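Enoyl-[acyl-carrier-protein] reductase [FMN] (Thermotoga maritima, PDB 5GVJ) probably reduces enoyl-acyl-carrier-protein intermediates of fatty acid synthesis with NADH, using FMN as its flavin cofactor. Local coordinates at residues His15-Gly20 with Asp296-Phe301; Pro117-Asp122 with Arg126-Ala131; Val136-Met141 with Asn157-Ser162; Ala180-Phe183 with Ala189-Met192. The protein carries 1 engineered substitution. One frame throughout, in Å; residues are numbered along the deposited sequence.

Interaction 1. Residues His15-Gly20 with Asp296-Phe301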
loop_
_atom_site.group_PDB
_atom_site.type_symbol
_atom_site.label_atom_id
_atom_site.label_comp_id
_atom_site.label_asym_id
_atom_site.label_seq_id
_atom_site.Cartn_x
_atom_site.Cartn_y
_atom_site.Cartn_z
ATOM N N HIS A 15 14.900 -18.757 -3.034
ATOM C CA HIS A 15 13.587 -18.144 -2.914
ATOM C C HIS A 15 13.699 -16.629 -3.025
ATOM O O HIS A 15 14.660 -16.044 -2.522
ATOM C CB HIS A 15 12.896 -18.482 -1.578
ATOM C CG HIS A 15 12.930 -19.933 -1.222
ATOM N ND1 HIS A 15 12.321 -20.900 -1.989
ATOM C CD2 HIS A 15 13.500 -20.582 -0.176
ATOM C CE1 HIS A 15 12.517 -22.085 -1.435
ATOM N NE2 HIS A 15 13.227 -21.919 -0.335
ATOM N N PRO A 16 12.712 -15.964 -3.651
ATOM C CA PRO A 16 12.774 -14.503 -3.853
ATOM C C PRO A 16 12.306 -13.732 -2.621
ATOM O O PRO A 16 11.382 -12.917 -2.681
ATOM C CB PRO A 16 11.835 -14.310 -5.051
ATOM C CG PRO A 16 10.740 -15.355 -4.767
ATOM C CD PRO A 16 11.502 -16.558 -4.240
ATOM N N ILE A 17 12.939 -14.011 -1.484
ATOM C CA ILE A 17 12.496 -13.541 -0.178
ATOM C C ILE A 17 13.709 -13.020 0.583
ATOM O O ILE A 17 14.679 -13.760 0.776
ATOM C CB ILE A 17 11.793 -14.664 0.605
ATOM C CG1 ILE A 17 10.538 -15.124 -0.157
ATOM C CG2 ILE A 17 11.435 -14.203 2.010
ATOM C CD1 ILE A 17 9.841 -16.350 0.472
ATOM N N LEU A 18 13.672 -11.745 0.984
ATOM C CA LEU A 18 14.719 -11.154 1.811
ATOM C C LEU A 18 14.167 -10.835 3.194
ATOM O O LEU A 18 12.984 -10.530 3.342
ATOM C CB LEU A 18 15.286 -9.850 1.214
ATOM C CG LEU A 18 15.590 -9.605 -0.265
ATOM C CD1 LEU A 18 16.491 -8.362 -0.420
ATOM C CD2 LEU A 18 16.149 -10.798 -0.991
ATOM N N MET A 19 15.026 -10.927 4.213
ATOM C CA MET A 19 14.714 -10.369 5.521
ATOM C C MET A 19 15.112 -8.892 5.533
ATOM O O MET A 19 15.688 -8.379 4.575
ATOM C CB MET A 19 15.425 -11.151 6.647
ATOM C CG MET A 19 16.899 -10.856 6.786
ATOM S SD MET A 19 17.715 -11.760 8.145
ATOM C CE MET A 19 17.868 -10.466 9.368
ATOM N N GLY A 20 14.808 -8.204 6.630
ATOM C CA GLY A 20 15.053 -6.770 6.687
ATOM C C GLY A 20 16.487 -6.305 6.891
ATOM O O GLY A 20 16.963 -5.404 6.188
ATOM N N ASP A 296 5.142 -21.409 4.190
ATOM C CA ASP A 296 3.778 -20.886 4.111
ATOM C C ASP A 296 3.662 -19.786 3.055
ATOM O O ASP A 296 2.629 -19.680 2.377
ATOM C CB ASP A 296 3.339 -20.351 5.472
ATOM C CG ASP A 296 3.282 -21.428 6.543
ATOM O OD1 ASP A 296 3.178 -22.635 6.212
ATOM O OD2 ASP A 296 3.333 -21.046 7.728
ATOM N N ILE A 297 4.693 -18.936 2.934
ATOM C CA ILE A 297 4.688 -17.897 1.895
ATOM C C ILE A 297 4.519 -18.531 0.523
ATOM O O ILE A 297 3.669 -18.122 -0.278
ATOM C CB ILE A 297 5.984 -17.064 1.926
ATOM C CG1 ILE A 297 6.185 -16.277 3.220
ATOM C CG2 ILE A 297 6.053 -16.134 0.706
ATOM C CD1 ILE A 297 4.950 -15.831 3.852
ATOM N N LEU A 298 5.365 -19.514 0.222
ATOM C CA LEU A 298 5.381 -20.116 -1.105
ATOM C C LEU A 298 4.064 -20.815 -1.407
ATOM O O LEU A 298 3.546 -20.734 -2.529
ATOM C CB LEU A 298 6.558 -21.092 -1.204
ATOM C CG LEU A 298 7.926 -20.551 -1.647
ATOM C CD1 LEU A 298 8.177 -19.131 -1.197
ATOM C CD2 LEU A 298 9.064 -21.454 -1.160
ATOM N N LYS A 299 3.506 -21.506 -0.417
ATOM C CA LYS A 299 2.251 -22.215 -0.628
ATOM C C LYS A 299 1.125 -21.237 -0.919
ATOM O O LYS A 299 0.352 -21.420 -1.863
ATOM C CB LYS A 299 1.921 -23.064 0.605
ATOM C CG LYS A 299 0.648 -23.880 0.485
ATOM C CD LYS A 299 0.535 -24.869 1.652
ATOM C CE LYS A 299 -0.743 -25.698 1.591
ATOM N NZ LYS A 299 -1.957 -24.843 1.762
ATOM N N GLU A 300 1.027 -20.180 -0.116
ATOM C CA GLU A 300 -0.042 -19.214 -0.295
ATOM C C GLU A 300 0.155 -18.393 -1.562
ATOM O O GLU A 300 -0.828 -18.034 -2.219
ATOM C CB GLU A 300 -0.120 -18.307 0.935
ATOM C CG GLU A 300 -1.248 -17.281 0.877
ATOM C CD GLU A 300 -1.421 -16.536 2.193
ATOM O OE1 GLU A 300 -2.083 -17.079 3.102
ATOM O OE2 GLU A 300 -0.888 -15.413 2.320
ATOM N N PHE A 301 1.408 -18.097 -1.926
ATOM C CA PHE A 301 1.671 -17.408 -3.188
ATOM C C PHE A 301 1.086 -18.198 -4.353
ATOM O O PHE A 301 0.355 -17.651 -5.189
ATOM C CB PHE A 301 3.178 -17.204 -3.368
ATOM C CG PHE A 301 3.565 -16.743 -4.750
ATOM C CD1 PHE A 301 3.580 -15.394 -5.066
ATOM C CD2 PHE A 301 3.905 -17.661 -5.735
ATOM C CE1 PHE A 301 3.941 -14.966 -6.343
ATOM C CE2 PHE A 301 4.257 -17.243 -7.000
ATOM C CZ PHE A 301 4.266 -15.895 -7.307
#

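Interaction 2. Residues Pro117-Asp122 with Arg126-Ala131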
loop_
_atom_site.group_PDB
_atom_site.type_symbol
_atom_site.label_atom_id
_atom_site.label_comp_id
_atom_site.label_asym_id
_atom_site.label_seq_id
_atom_site.Cartn_x
_atom_site.Cartn_y
_atom_site.Cartn_z
ATOM N N PRO A 117 20.298 -0.686 -3.524
ATOM C CA PRO A 117 19.867 0.423 -2.665
ATOM C C PRO A 117 18.388 0.310 -2.324
ATOM O O PRO A 117 17.588 -0.183 -3.117
ATOM C CB PRO A 117 20.126 1.672 -3.530
ATOM C CG PRO A 117 21.030 1.223 -4.640
ATOM C CD PRO A 117 20.674 -0.228 -4.868
ATOM N N VAL A 118 18.032 0.777 -1.131
ATOM C CA VAL A 118 16.630 0.931 -0.741
ATOM C C VAL A 118 16.198 2.343 -1.118
ATOM O O VAL A 118 16.907 3.312 -0.830
ATOM C CB VAL A 118 16.436 0.665 0.765
ATOM C CG1 VAL A 118 14.971 0.785 1.162
ATOM C CG2 VAL A 118 16.969 -0.722 1.152
ATOM N N VAL A 119 15.062 2.466 -1.803
ATOM C CA VAL A 119 14.592 3.761 -2.280
ATOM C C VAL A 119 13.145 3.951 -1.851
ATOM O O VAL A 119 12.394 2.988 -1.684
ATOM C CB VAL A 119 14.720 3.910 -3.813
ATOM C CG1 VAL A 119 16.166 3.676 -4.261
ATOM C CG2 VAL A 119 13.782 2.953 -4.524
ATOM N N ALA A 120 12.767 5.208 -1.634
ATOM C CA ALA A 120 11.383 5.560 -1.353
ATOM C C ALA A 120 10.832 6.474 -2.433
ATOM O O ALA A 120 9.755 7.066 -2.264
ATOM C CB ALA A 120 11.266 6.205 0.033
ATOM N N SER A 121 11.538 6.595 -3.551
ATOM C CA SER A 121 11.086 7.483 -4.600
ATOM C C SER A 121 11.394 6.874 -5.954
ATOM O O SER A 121 12.280 6.033 -6.110
ATOM C CB SER A 121 11.734 8.867 -4.492
ATOM O OG SER A 121 13.130 8.778 -4.725
ATOM N N ASP A 122 10.634 7.343 -6.933
ATOM C CA ASP A 122 10.843 6.987 -8.322
ATOM C C ASP A 122 12.127 7.608 -8.864
ATOM O O ASP A 122 12.871 6.970 -9.621
ATOM C CB ASP A 122 9.626 7.465 -9.109
ATOM C CG ASP A 122 9.704 7.110 -10.545
ATOM O OD1 ASP A 122 10.073 5.956 -10.845
ATOM O OD2 ASP A 122 9.383 7.981 -11.381
ATOM N N ARG A 126 15.592 5.654 -10.399
ATOM C CA ARG A 126 16.214 5.849 -11.705
ATOM C C ARG A 126 17.664 6.298 -11.572
ATOM O O ARG A 126 18.519 5.890 -12.363
ATOM C CB ARG A 126 15.426 6.852 -12.542
ATOM C CG ARG A 126 14.006 6.465 -12.813
ATOM C CD ARG A 126 13.473 7.377 -13.889
ATOM N NE ARG A 126 13.124 8.661 -13.302
ATOM C CZ ARG A 126 11.914 8.976 -12.860
ATOM N NH1 ARG A 126 10.918 8.109 -12.984
ATOM N NH2 ARG A 126 11.700 10.175 -12.323
ATOM N N MET A 127 17.961 7.133 -10.574
ATOM C CA MET A 127 19.336 7.585 -10.368
ATOM C C MET A 127 20.271 6.420 -10.054
ATOM O O MET A 127 21.361 6.310 -10.632
ATOM C CB MET A 127 19.375 8.622 -9.246
ATOM C CG MET A 127 18.620 9.913 -9.581
ATOM S SD MET A 127 18.941 11.249 -8.406
ATOM C CE MET A 127 17.999 10.779 -6.970
ATOM N N VAL A 128 19.868 5.534 -9.139
ATOM C CA VAL A 128 20.779 4.458 -8.752
ATOM C C VAL A 128 20.887 3.414 -9.860
ATOM O O VAL A 128 21.953 2.809 -10.047
ATOM C CB VAL A 128 20.362 3.835 -7.404
ATOM C CG1 VAL A 128 20.370 4.885 -6.296
ATOM C CG2 VAL A 128 19.000 3.191 -7.501
ATOM N N GLU A 129 19.816 3.202 -10.637
ATOM C CA GLU A 129 19.949 2.379 -11.839
ATOM C C GLU A 129 21.037 2.930 -12.754
ATOM O O GLU A 129 21.909 2.185 -13.219
ATOM C CB GLU A 129 18.626 2.287 -12.608
ATOM C CG GLU A 129 18.759 1.384 -13.827
ATOM C CD GLU A 129 17.488 1.216 -14.630
ATOM O OE1 GLU A 129 17.191 0.079 -15.053
ATOM O OE2 GLU A 129 16.797 2.219 -14.851
ATOM N N ARG A 130 20.993 4.240 -13.022
ATOM C CA ARG A 130 21.986 4.872 -13.891
ATOM C C ARG A 130 23.399 4.658 -13.363
ATOM O O ARG A 130 24.331 4.398 -14.134
ATOM C CB ARG A 130 21.689 6.370 -14.011
ATOM C CG ARG A 130 21.143 6.818 -15.355
ATOM C CD ARG A 130 20.901 8.335 -15.399
ATOM N NE ARG A 130 19.559 8.705 -14.941
ATOM C CZ ARG A 130 19.304 9.451 -13.865
ATOM N NH1 ARG A 130 20.306 9.933 -13.129
ATOM N NH2 ARG A 130 18.046 9.720 -13.526
ATOM N N ALA A 131 23.567 4.750 -12.047
ATOM C CA ALA A 131 24.860 4.620 -11.389
ATOM C C ALA A 131 25.313 3.171 -11.220
ATOM O O ALA A 131 26.391 2.940 -10.662
ATOM C CB ALA A 131 24.806 5.312 -10.023
#

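Interaction 3. Residues Val136-Met141 with Asn157-Ser162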
loop_
_atom_site.group_PDB
_atom_site.type_symbol
_atom_site.label_atom_id
_atom_site.label_comp_id
_atom_site.label_asym_id
_atom_site.label_seq_id
_atom_site.Cartn_x
_atom_site.Cartn_y
_atom_site.Cartn_z
ATOM N N VAL A 136 16.793 -2.768 -6.990
ATOM C CA VAL A 136 16.403 -1.767 -6.004
ATOM C C VAL A 136 15.306 -2.332 -5.133
ATOM O O VAL A 136 14.462 -3.110 -5.591
ATOM C CB VAL A 136 15.941 -0.435 -6.638
ATOM C CG1 VAL A 136 17.064 0.182 -7.428
ATOM C CG2 VAL A 136 14.713 -0.655 -7.501
ATOM N N ILE A 137 15.341 -1.952 -3.866
ATOM C CA ILE A 137 14.275 -2.237 -2.927
ATOM C C ILE A 137 13.401 -0.994 -2.881
ATOM O O ILE A 137 13.885 0.105 -2.575
ATOM C CB ILE A 137 14.826 -2.593 -1.538
ATOM C CG1 ILE A 137 15.614 -3.916 -1.583
ATOM C CG2 ILE A 137 13.682 -2.716 -0.527
ATOM C CD1 ILE A 137 16.662 -4.058 -0.480
ATOM N N ALA A 138 12.132 -1.150 -3.239
ATOM C CA ALA A 138 11.173 -0.060 -3.172
ATOM C C ALA A 138 10.434 -0.241 -1.859
ATOM O O ALA A 138 9.668 -1.190 -1.701
ATOM C CB ALA A 138 10.227 -0.089 -4.370
ATOM N N GLU A 139 10.695 0.633 -0.903
ATOM C CA GLU A 139 10.199 0.439 0.455
ATOM C C GLU A 139 9.063 1.413 0.734
ATOM O O GLU A 139 9.296 2.620 0.866
ATOM C CB GLU A 139 11.327 0.617 1.470
ATOM C CG GLU A 139 10.859 0.441 2.900
ATOM C CD GLU A 139 12.012 0.492 3.883
ATOM O OE1 GLU A 139 12.380 1.596 4.327
ATOM O OE2 GLU A 139 12.553 -0.581 4.191
ATOM N N GLY A 140 7.842 0.888 0.847
ATOM C CA GLY A 140 6.703 1.722 1.177
ATOM C C GLY A 140 6.693 2.144 2.635
ATOM O O GLY A 140 7.274 1.498 3.518
ATOM N N MET A 141 6.014 3.267 2.886
ATOM C CA MET A 141 5.993 3.895 4.207
ATOM C C MET A 141 5.189 3.120 5.249
ATOM O O MET A 141 5.166 3.550 6.408
ATOM C CB MET A 141 5.446 5.317 4.092
ATOM C CG MET A 141 4.076 5.383 3.469
ATOM S SD MET A 141 2.822 5.461 4.752
ATOM C CE MET A 141 3.079 7.142 5.338
ATOM N N ASN A 157 4.620 -0.085 -8.028
ATOM C CA ASN A 157 4.090 0.049 -9.381
ATOM C C ASN A 157 4.897 1.069 -10.173
ATOM O O ASN A 157 5.370 0.779 -11.275
ATOM C CB ASN A 157 2.613 0.447 -9.301
ATOM C CG ASN A 157 1.916 0.466 -10.661
ATOM O OD1 ASN A 157 2.553 0.369 -11.711
ATOM N ND2 ASN A 157 0.583 0.579 -10.636
ATOM N N LYS A 158 5.083 2.268 -9.614
ATOM C CA LYS A 158 5.757 3.322 -10.371
ATOM C C LYS A 158 7.229 2.990 -10.576
ATOM O O LYS A 158 7.765 3.165 -11.675
ATOM C CB LYS A 158 5.612 4.666 -9.655
ATOM C CG LYS A 158 6.344 5.823 -10.334
ATOM C CD LYS A 158 5.804 6.064 -11.747
ATOM C CE LYS A 158 6.304 7.388 -12.319
ATOM N NZ LYS A 158 6.146 7.450 -13.803
ATOM N N VAL A 159 7.891 2.494 -9.533
ATOM C CA VAL A 159 9.318 2.194 -9.634
ATOM C C VAL A 159 9.563 1.106 -10.672
ATOM O O VAL A 159 10.439 1.238 -11.531
ATOM C CB VAL A 159 9.886 1.810 -8.256
ATOM C CG1 VAL A 159 11.286 1.201 -8.382
ATOM C CG2 VAL A 159 9.938 3.031 -7.352
ATOM N N SER A 160 8.788 0.014 -10.618
ATOM C CA SER A 160 9.022 -1.063 -11.576
ATOM C C SER A 160 8.811 -0.593 -13.013
ATOM O O SER A 160 9.501 -1.055 -13.927
ATOM C CB SER A 160 8.136 -2.269 -11.263
ATOM O OG SER A 160 6.760 -1.938 -11.300
ATOM N N ARG A 161 7.874 0.322 -13.234
ATOM C CA ARG A 161 7.691 0.854 -14.581
ATOM C C ARG A 161 8.842 1.754 -15.013
ATOM O O ARG A 161 9.058 1.920 -16.221
ATOM C CB ARG A 161 6.375 1.618 -14.662
ATOM C CG ARG A 161 5.164 0.725 -14.527
ATOM C CD ARG A 161 3.899 1.526 -14.727
ATOM N NE ARG A 161 2.708 0.750 -14.394
ATOM C CZ ARG A 161 1.975 0.085 -15.282
ATOM N NH1 ARG A 161 2.309 0.093 -16.568
ATOM N NH2 ARG A 161 0.898 -0.574 -14.882
ATOM N N SER A 162 9.589 2.326 -14.064
ATOM C CA SER A 162 10.618 3.309 -14.389
ATOM C C SER A 162 11.993 2.715 -14.652
ATOM O O SER A 162 12.816 3.389 -15.277
ATOM C CB SER A 162 10.772 4.326 -13.262
ATOM O OG SER A 162 9.599 5.078 -13.065
#

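Interaction 4. Residues Ala180-Phe183 with Ala189-Met192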
loop_
_atom_site.group_PDB
_atom_site.type_symbol
_atom_site.label_atom_id
_atom_site.label_comp_id
_atom_site.label_asym_id
_atom_site.label_seq_id
_atom_site.Cartn_x
_atom_site.Cartn_y
_atom_site.Cartn_z
ATOM N N ALA A 180 2.298 -12.266 -3.849
ATOM C CA ALA A 180 1.637 -12.245 -5.150
ATOM C C ALA A 180 1.228 -10.828 -5.529
ATOM O O ALA A 180 1.429 -10.404 -6.672
ATOM C CB ALA A 180 0.425 -13.180 -5.148
ATOM N N ALA A 181 0.678 -10.078 -4.572
ATOM C CA ALA A 181 0.327 -8.684 -4.818
ATOM C C ALA A 181 1.536 -7.863 -5.242
ATOM O O ALA A 181 1.450 -7.068 -6.181
ATOM C CB ALA A 181 -0.296 -8.084 -3.564
ATOM N N ALA A 182 2.675 -8.034 -4.554
ATOM C CA ALA A 182 3.883 -7.304 -4.930
ATOM C C ALA A 182 4.320 -7.659 -6.342
ATOM O O ALA A 182 4.692 -6.780 -7.129
ATOM C CB ALA A 182 5.011 -7.593 -3.936
ATOM N N PHE A 183 4.280 -8.945 -6.681
ATOM C CA PHE A 183 4.663 -9.370 -8.023
ATOM C C PHE A 183 3.719 -8.795 -9.072
ATOM O O PHE A 183 4.147 -8.412 -10.173
ATOM C CB PHE A 183 4.687 -10.902 -8.075
ATOM C CG PHE A 183 5.956 -11.512 -7.522
ATOM C CD1 PHE A 183 6.595 -10.952 -6.427
ATOM C CD2 PHE A 183 6.501 -12.642 -8.105
ATOM C CE1 PHE A 183 7.767 -11.507 -5.924
ATOM C CE2 PHE A 183 7.668 -13.208 -7.600
ATOM C CZ PHE A 183 8.294 -12.636 -6.510
ATOM N N ALA A 189 10.831 -9.794 -6.171
ATOM C CA ALA A 189 11.115 -10.402 -4.876
ATOM C C ALA A 189 10.449 -9.536 -3.816
ATOM O O ALA A 189 9.903 -8.469 -4.114
ATOM C CB ALA A 189 12.626 -10.552 -4.625
ATOM N N VAL A 190 10.466 -10.014 -2.571
ATOM C CA VAL A 190 9.887 -9.251 -1.473
ATOM C C VAL A 190 10.838 -9.285 -0.289
ATOM O O VAL A 190 11.568 -10.255 -0.081
ATOM C CB VAL A 190 8.490 -9.775 -1.058
ATOM C CG1 VAL A 190 7.464 -9.505 -2.171
ATOM C CG2 VAL A 190 8.539 -11.262 -0.720
ATOM N N GLN A 191 10.816 -8.211 0.489
ATOM C CA GLN A 191 11.563 -8.117 1.732
ATOM C C GLN A 191 10.548 -7.974 2.859
ATOM O O GLN A 191 9.620 -7.167 2.755
ATOM C CB GLN A 191 12.538 -6.936 1.692
ATOM C CG GLN A 191 13.325 -6.753 2.968
ATOM C CD GLN A 191 14.308 -5.616 2.844
ATOM O OE1 GLN A 191 13.951 -4.531 2.378
ATOM N NE2 GLN A 191 15.565 -5.866 3.226
ATOM N N MET A 192 10.690 -8.789 3.919
ATOM C CA MET A 192 9.662 -8.885 4.965
ATOM C C MET A 192 10.314 -8.713 6.329
ATOM O O MET A 192 10.477 -9.695 7.061
ATOM C CB MET A 192 8.919 -10.225 4.891
ATOM C CG MET A 192 8.309 -10.589 3.556
ATOM S SD MET A 192 7.270 -12.044 3.828
ATOM C CE MET A 192 6.848 -12.505 2.158
#

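Interaction 1. Residues His15-Gly20 with Asp296-Phe301
Ile-17, on the first strand of a TIM barrel, meets Ile-297 and Leu-298 of helix 290-309, with His-15 just ahead of the strand adding its ring to the contact. The side chain of Ile-17 is stretched out, CG1 anti to the carbonyl carbon (chi1 -62°) and CD1 continuing the chain, and this carries CD1 alone across to the helix. There CD1 lies 3.6 Å from Leu-298 CD1 and 3.8 Å from Ile-297 CG2, lodged between two consecutive helical residues. The other methyl branch of Leu-298 goes to the histidine: CD2 stands 3.4 Å from His-15 ND1 and 3.5 Å from CE1 of the same ring, approaching it obliquely, while the two side chains cross at about a right angle. Leucine thus divides its branches between an aliphatic partner and an imidazole. In the barrel, strand 17-18 closes the ring between strands 189-191 and 41-44, so the helix near the C-terminus packs against residues at the start of the chain, some 280 positions away. An inverse gamma turn centred on Pro-16 separates the two contributing residues; its bond from Ile-17 N to His-15 O is weak. No hydrogen bond links strand and helix, and Met-179 of helix 176-185 also touches Ile-297.

Interaction 2. Residues Pro117-Asp122 with Arg126-Ala131
Asp-122 and Arg-126 stand one helical turn apart at the start of helix 122-130, where the backbone bond is the secure link: Arg-126 N donates to Asp-122 O over 3.1 Å, with an N-H...O angle of 165°. The same carbonyl oxygen also lies over one face of the Arg-126 guanidinium, 3.9 Å above its plane. With CG swung opposite its own backbone N (chi1 -178°), Asp-122 brings its carboxylate up to the arginine; the two charged groups face each other as a salt bridge, but its atoms are modelled too close together and its detail is doubtful. Asp-122 OD1 bonds to the hydroxyl of Ser-162, a bond unusually short in the model. One residue earlier, Ser-121 is the N-cap, its OG accepting from Leu-124 N. Farther along, Glu-129 OE1 takes the backbone N-H groups of Asn-164 and Ile-165. Beneath this polar end the beta-alpha-beta unit of strands 114-119 and 136-139 is closed by apolar groups: Pro-117 CG sits 3.9 Å from Val-128 CB, and Val-119 CG1 is 4.3 Å from Val-128 CG2. The helix N-terminus probably helps to stabilise a charged carboxylate in this buried position, and the nearby arginine is likely to add to it.

Interaction 3. Residues Val136-Met141 with Asn157-Ser162
Ala-138 and Val-159 bring strand 136-139 and helix 152-162 nearest, their CA atoms 7.1 Å apart, with no hydrogen bond across the gap. This is the helix-on-strand layering of the TIM barrel: the helix lies on the outside of the parallel sheet, and the strand's alternate residues face it. Val-159 carries the helical side of the contact by itself. Because its CG1 is anti to the backbone N (chi1 168°), the two methyl groups fork toward different strand residues. CG1 reaches Val-136 CG2 tip to tip at 4.0 Å, whereas CG2 is 4.3 Å from Ala-138 CB, a looser touch. Both distances are those of ordinary methyl packing, and the buried area, 97 Å² in all, is modest. With only a methyl at Ala-138, the helix can probably approach this closely. Val-136 also touches Val-128 and Val-159 touches Ala-125, so helix 122-130 flanks the same patch. In between, Ile-137 points away from the helix and packs on strands 114-119 and 167-170, and Glu-139, just beyond Ala-138, belongs to the FMN site. On the helix's other side, Asn-157 and Arg-161 turn to the second subunit: Arg-161 NH2 forms salt bridges with Asp-175 and Glu-300 of that chain, and Asn-157 ND2 hydrogen-bonds to the same Asp-175. The guanidinium is steadied from its own helix, for Arg-161 NE donates to Asn-157 OD1 over 2.7 Å, the donor lying in the amide carbonyl plane and the N-H...O angle being 157°.

Interaction 4. Residues Ala180-Phe183 with Ala189-Met192
Apolar contact joins Ala-182 and Val-190: Ala-182 CB lies 3.6 Å from Val-190 CG1, the methyl that stands anti to the carbonyl carbon (chi1 -68°). The same CG1 comes up to the edge of the Phe-183 ring, near its plane, at 4.3 Å from CE1. One valine methyl thus serves two successive residues of the helix. Ring-to-backbone contact comes next. Phe-183 CE1 is 3.5 Å from Ala-189 N and 3.7 Å from Ala-189 CA, the amide nitrogen being met obliquely; the methyl of Ala-189 points away from the helix, so it is the strand's backbone that receives the ring. These elements close the beta-alpha-beta unit of strand 167-170, helix 176-185 and strand 189-191, a right-handed crossover of the kind repeated round a TIM barrel. Aromatic contacts extend the packing outward, since Phe-183 makes edge-to-face pairs with Phe-301 and with Tyr-311 of the second subunit. With only an alanine at Phe-183, the Ala-189 backbone would probably lose its covering ring, and Phe-301 and Tyr-311 of the second subunit their edge-to-face partner. Hydrogen bonds run along the sheet and not across to the helix: Ala-189 and Gln-191 pair with Ala-169, and Val-190 with Pro-16 and Leu-18. Gln-191, part of the FMN site, also gives its NE2 to the carbonyl oxygen of Met-19.

All four contacts are largely buried and join a barrel strand to an outer helix, but they differ in chemistry. Interactions 1, 3 and 4 have no hydrogen bond between their segments; interaction 2 alone adds to its apolar floor a charged end, with a buried acid and a partly exposed arginine. Interactions 1 and 4 hold adjacent strands, stitched by Leu-18 N to Val-190 O at 2.8 Å, and their helices 290-309 and 176-185 also meet, through Phe-301 and Phe-183. Interactions 2 and 3 are likewise neighbours, Val-119 N reaching Ile-137 O at 2.7 Å. Along the chain, 2, 3 and 4 follow in series within the long loop that interaction 1 closes.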